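Local coordinates for lysozyme inhibitor LprI-like N-terminal domain-containing protein (Burkholderia thailandensis, PDB 6AR7), which is of unknown function but carries a domain resembling the lysozyme inhibitor LprI, so it may inhibit lysozyme, at residues T42-R53 with T107-L118. Sequence-based numbering, arbitrary orientation.
Sequences TAGQIQCMDEAR and TMYAMASADMRL
The edge of the Arg117 guanidinium meets helix 42-53, with Asp50, NH1 of Arg53 and CG2 of Ile46 near its plane, while CA of Ala114, from its own helix, lies over one face. The Arg53 guanidinium has the Asp50 carbonyl oxygen over one face, and its plane is turned 64° from that of Arg117. These groups flank a parallel helix pair in an all-helical LprI-like domain, the axes 9.3 Å apart and only 8° from parallel. Asp50 lies between the two arginines: its OD1, through the syn lone pair, takes a nearly straight hydrogen bond from Arg117 NH2 (2.7 Å) and forms a salt bridge with Arg53 NH1 (3.1 Å). This shared carboxylate probably offsets the charge of Arg53 NH1 and Arg117 NE, which lie 3.7 Å apart. Beside the network the contact is made mostly by apolar side chains. Met49, a selenomethionine like Met111, enters as a knob into a hole formed by Met111, Ala114, Asp115 and Leu118; its chain, extended to SE and then bent (chi3 66°), carries CE to within 3.4 Å of the Asp115 N. Small Ala110 and Ala114 let Ile46 lie close, its CD1 against Ala110 and its CG2 against Ala114. Leu118 directs CD1 at the backbone of Arg53 and at Ala52 CB; Met30 of helix 25-34 touches both Leu118 and Ala52, and the Cys48–Cys33 disulfide ties that helix to 42-53. At the N-terminal ends, the methyls of Thr42 and Thr107 meet. Near the charged cluster, one water donates to both Asp50 OD1 and the Ala114 carbonyl oxygen, the latter at 3.0 Å.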
# COMPACT_ATOMS: atom_id res chain seq x y z
N THR A 42 2.34 0.15 -25.30
CA THR A 42 2.30 -0.42 -23.95
C THR A 42 3.43 0.12 -23.09
O THR A 42 3.23 0.41 -21.90
CB THR A 42 2.37 -1.94 -24.01
OG1 THR A 42 1.19 -2.44 -24.64
CG2 THR A 42 2.49 -2.52 -22.59
N ALA A 43 4.63 0.23 -23.66
CA ALA A 43 5.74 0.82 -22.91
C ALA A 43 5.42 2.26 -22.52
O ALA A 43 5.76 2.69 -21.41
CB ALA A 43 7.03 0.75 -23.73
N GLY A 44 4.76 3.00 -23.41
CA GLY A 44 4.40 4.38 -23.11
C GLY A 44 3.34 4.48 -22.02
O GLY A 44 3.40 5.38 -21.17
N GLN A 45 2.34 3.59 -22.03
CA GLN A 45 1.34 3.61 -20.97
C GLN A 45 2.00 3.34 -19.63
O GLN A 45 1.74 4.03 -18.64
CB GLN A 45 0.25 2.57 -21.26
CG GLN A 45 -0.52 2.81 -22.56
CD GLN A 45 -1.56 3.91 -22.46
OE1 GLN A 45 -2.62 3.73 -21.86
NE2 GLN A 45 -1.24 5.08 -23.05
N ILE A 46 2.88 2.34 -19.59
CA ILE A 46 3.56 1.95 -18.36
C ILE A 46 4.47 3.08 -17.90
O ILE A 46 4.61 3.33 -16.69
CB ILE A 46 4.32 0.62 -18.58
CG1 ILE A 46 3.30 -0.52 -18.74
CG2 ILE A 46 5.29 0.32 -17.43
CD1 ILE A 46 3.91 -1.86 -19.10
N GLN A 47 5.10 3.78 -18.85
CA GLN A 47 5.93 4.91 -18.47
C GLN A 47 5.10 6.02 -17.84
O GLN A 47 5.54 6.66 -16.89
CB GLN A 47 6.71 5.44 -19.68
CG GLN A 47 7.78 6.44 -19.29
CD GLN A 47 8.47 7.07 -20.49
OE1 GLN A 47 8.40 6.55 -21.60
NE2 GLN A 47 9.14 8.19 -20.26
N CYS A 48 3.91 6.30 -18.38
CA CYS A 48 3.05 7.28 -17.72
C CYS A 48 2.78 6.87 -16.28
O CYS A 48 2.84 7.70 -15.36
CB CYS A 48 1.74 7.45 -18.46
SG CYS A 48 1.82 8.28 -20.07
N MSE A 49 2.50 5.59 -16.05
CA MSE A 49 2.17 5.12 -14.71
C MSE A 49 3.38 5.19 -13.82
O MSE A 49 3.26 5.56 -12.65
CB MSE A 49 1.61 3.69 -14.77
CG MSE A 49 0.40 3.62 -15.67
SE MSE A 49 -0.11 1.75 -16.15
CE MSE A 49 -0.60 1.35 -14.33
N ASP A 50 4.55 4.84 -14.37
CA ASP A 50 5.77 4.93 -13.58
C ASP A 50 6.09 6.38 -13.21
O ASP A 50 6.56 6.64 -12.09
CB ASP A 50 6.94 4.29 -14.34
CG ASP A 50 6.86 2.75 -14.39
OD1 ASP A 50 6.15 2.15 -13.55
OD2 ASP A 50 7.51 2.15 -15.26
N GLU A 51 5.83 7.32 -14.11
CA GLU A 51 6.05 8.74 -13.78
C GLU A 51 5.08 9.19 -12.68
O GLU A 51 5.47 9.93 -11.77
CB GLU A 51 5.89 9.60 -15.04
CG GLU A 51 7.11 9.55 -15.96
CD GLU A 51 6.81 9.97 -17.38
OE1 GLU A 51 5.63 10.29 -17.67
OE2 GLU A 51 7.74 9.98 -18.22
N ALA A 52 3.82 8.74 -12.75
CA ALA A 52 2.86 9.05 -11.70
C ALA A 52 3.30 8.47 -10.37
O ALA A 52 3.20 9.12 -9.32
CB ALA A 52 1.48 8.51 -12.10
N ARG A 53 3.82 7.24 -10.39
CA ARG A 53 4.26 6.61 -9.16
C ARG A 53 5.40 7.38 -8.52
O ARG A 53 5.43 7.57 -7.30
CB ARG A 53 4.67 5.16 -9.42
CG ARG A 53 4.94 4.40 -8.13
CD ARG A 53 5.86 3.23 -8.32
NE ARG A 53 7.19 3.69 -8.66
CZ ARG A 53 7.81 3.38 -9.79
NH1 ARG A 53 7.22 2.57 -10.67
NH2 ARG A 53 9.03 3.86 -10.04
N THR A 107 1.02 -8.29 -22.30
CA THR A 107 0.95 -6.92 -21.82
C THR A 107 -0.20 -6.71 -20.83
O THR A 107 -0.15 -5.73 -20.08
CB THR A 107 0.85 -5.94 -22.99
OG1 THR A 107 -0.30 -6.24 -23.76
CG2 THR A 107 2.09 -6.03 -23.87
N MSE A 108 -1.21 -7.58 -20.79
CA MSE A 108 -2.24 -7.43 -19.75
C MSE A 108 -1.59 -7.56 -18.38
O MSE A 108 -1.86 -6.78 -17.48
CB MSE A 108 -3.38 -8.44 -19.89
CG MSE A 108 -4.61 -8.18 -18.96
SE MSE A 108 -5.64 -9.83 -18.64
CE MSE A 108 -4.50 -10.58 -17.23
N TYR A 109 -0.72 -8.56 -18.24
CA TYR A 109 -0.03 -8.73 -16.97
C TYR A 109 1.01 -7.64 -16.73
O TYR A 109 1.21 -7.22 -15.59
CB TYR A 109 0.60 -10.12 -16.91
CG TYR A 109 -0.40 -11.23 -16.75
CD1 TYR A 109 -1.24 -11.27 -15.65
CD2 TYR A 109 -0.48 -12.26 -17.67
CE1 TYR A 109 -2.16 -12.31 -15.49
CE2 TYR A 109 -1.40 -13.31 -17.52
CZ TYR A 109 -2.24 -13.32 -16.43
OH TYR A 109 -3.16 -14.35 -16.25
N ALA A 110 1.69 -7.18 -17.79
CA ALA A 110 2.64 -6.09 -17.57
C ALA A 110 1.94 -4.84 -17.04
O ALA A 110 2.51 -4.10 -16.23
CB ALA A 110 3.41 -5.76 -18.85
N MSE A 111 0.70 -4.60 -17.47
CA MSE A 111 -0.04 -3.42 -17.05
C MSE A 111 -0.51 -3.60 -15.61
O MSE A 111 -0.44 -2.66 -14.81
CB MSE A 111 -1.24 -3.15 -17.97
CG MSE A 111 -0.89 -2.88 -19.44
SE MSE A 111 -1.34 -1.08 -20.08
CE MSE A 111 -1.27 -1.35 -22.01
N ALA A 112 -0.99 -4.81 -15.29
CA ALA A 112 -1.43 -5.08 -13.93
C ALA A 112 -0.27 -4.91 -12.97
O ALA A 112 -0.43 -4.36 -11.88
CB ALA A 112 -2.01 -6.50 -13.83
N SER A 113 0.92 -5.38 -13.36
CA SER A 113 2.09 -5.26 -12.52
C SER A 113 2.44 -3.79 -12.27
O SER A 113 2.76 -3.40 -11.15
CB SER A 113 3.26 -5.99 -13.18
OG SER A 113 4.44 -5.89 -12.43
N ALA A 114 2.38 -2.97 -13.33
CA ALA A 114 2.66 -1.54 -13.18
C ALA A 114 1.65 -0.88 -12.23
O ALA A 114 2.04 -0.10 -11.36
CB ALA A 114 2.66 -0.86 -14.54
N ASP A 115 0.37 -1.20 -12.38
CA ASP A 115 -0.62 -0.65 -11.46
C ASP A 115 -0.40 -1.14 -10.03
O ASP A 115 -0.61 -0.39 -9.06
CB ASP A 115 -2.03 -0.98 -11.93
CG ASP A 115 -3.09 -0.15 -11.24
OD1 ASP A 115 -2.97 1.09 -11.22
OD2 ASP A 115 -4.04 -0.75 -10.70
N MSE A 116 0.05 -2.38 -9.87
CA MSE A 116 0.45 -2.93 -8.56
C MSE A 116 1.49 -2.07 -7.86
O MSE A 116 1.50 -1.94 -6.65
CB MSE A 116 1.04 -4.34 -8.71
CG MSE A 116 0.07 -5.47 -8.94
SE MSE A 116 0.34 -6.77 -7.51
CE MSE A 116 -0.44 -5.64 -6.15
N ARG A 117 2.43 -1.54 -8.65
CA ARG A 117 3.51 -0.72 -8.11
C ARG A 117 3.04 0.70 -7.80
O ARG A 117 3.54 1.32 -6.86
CB ARG A 117 4.69 -0.64 -9.08
CG ARG A 117 5.25 -1.97 -9.56
CD ARG A 117 6.59 -1.78 -10.30
NE ARG A 117 6.53 -0.92 -11.49
CZ ARG A 117 6.30 -1.36 -12.73
NH1 ARG A 117 6.12 -2.66 -12.95
NH2 ARG A 117 6.27 -0.51 -13.76
N LEU A 118 2.09 1.20 -8.59
CA LEU A 118 1.62 2.58 -8.45
C LEU A 118 0.70 2.77 -7.24
O LEU A 118 0.93 3.66 -6.41
CB LEU A 118 0.89 2.98 -9.73
CG LEU A 118 -0.03 4.22 -9.74
CD1 LEU A 118 0.80 5.48 -9.40
CD2 LEU A 118 -0.72 4.37 -11.12
O HOH W 1 4.09 2.08 -11.86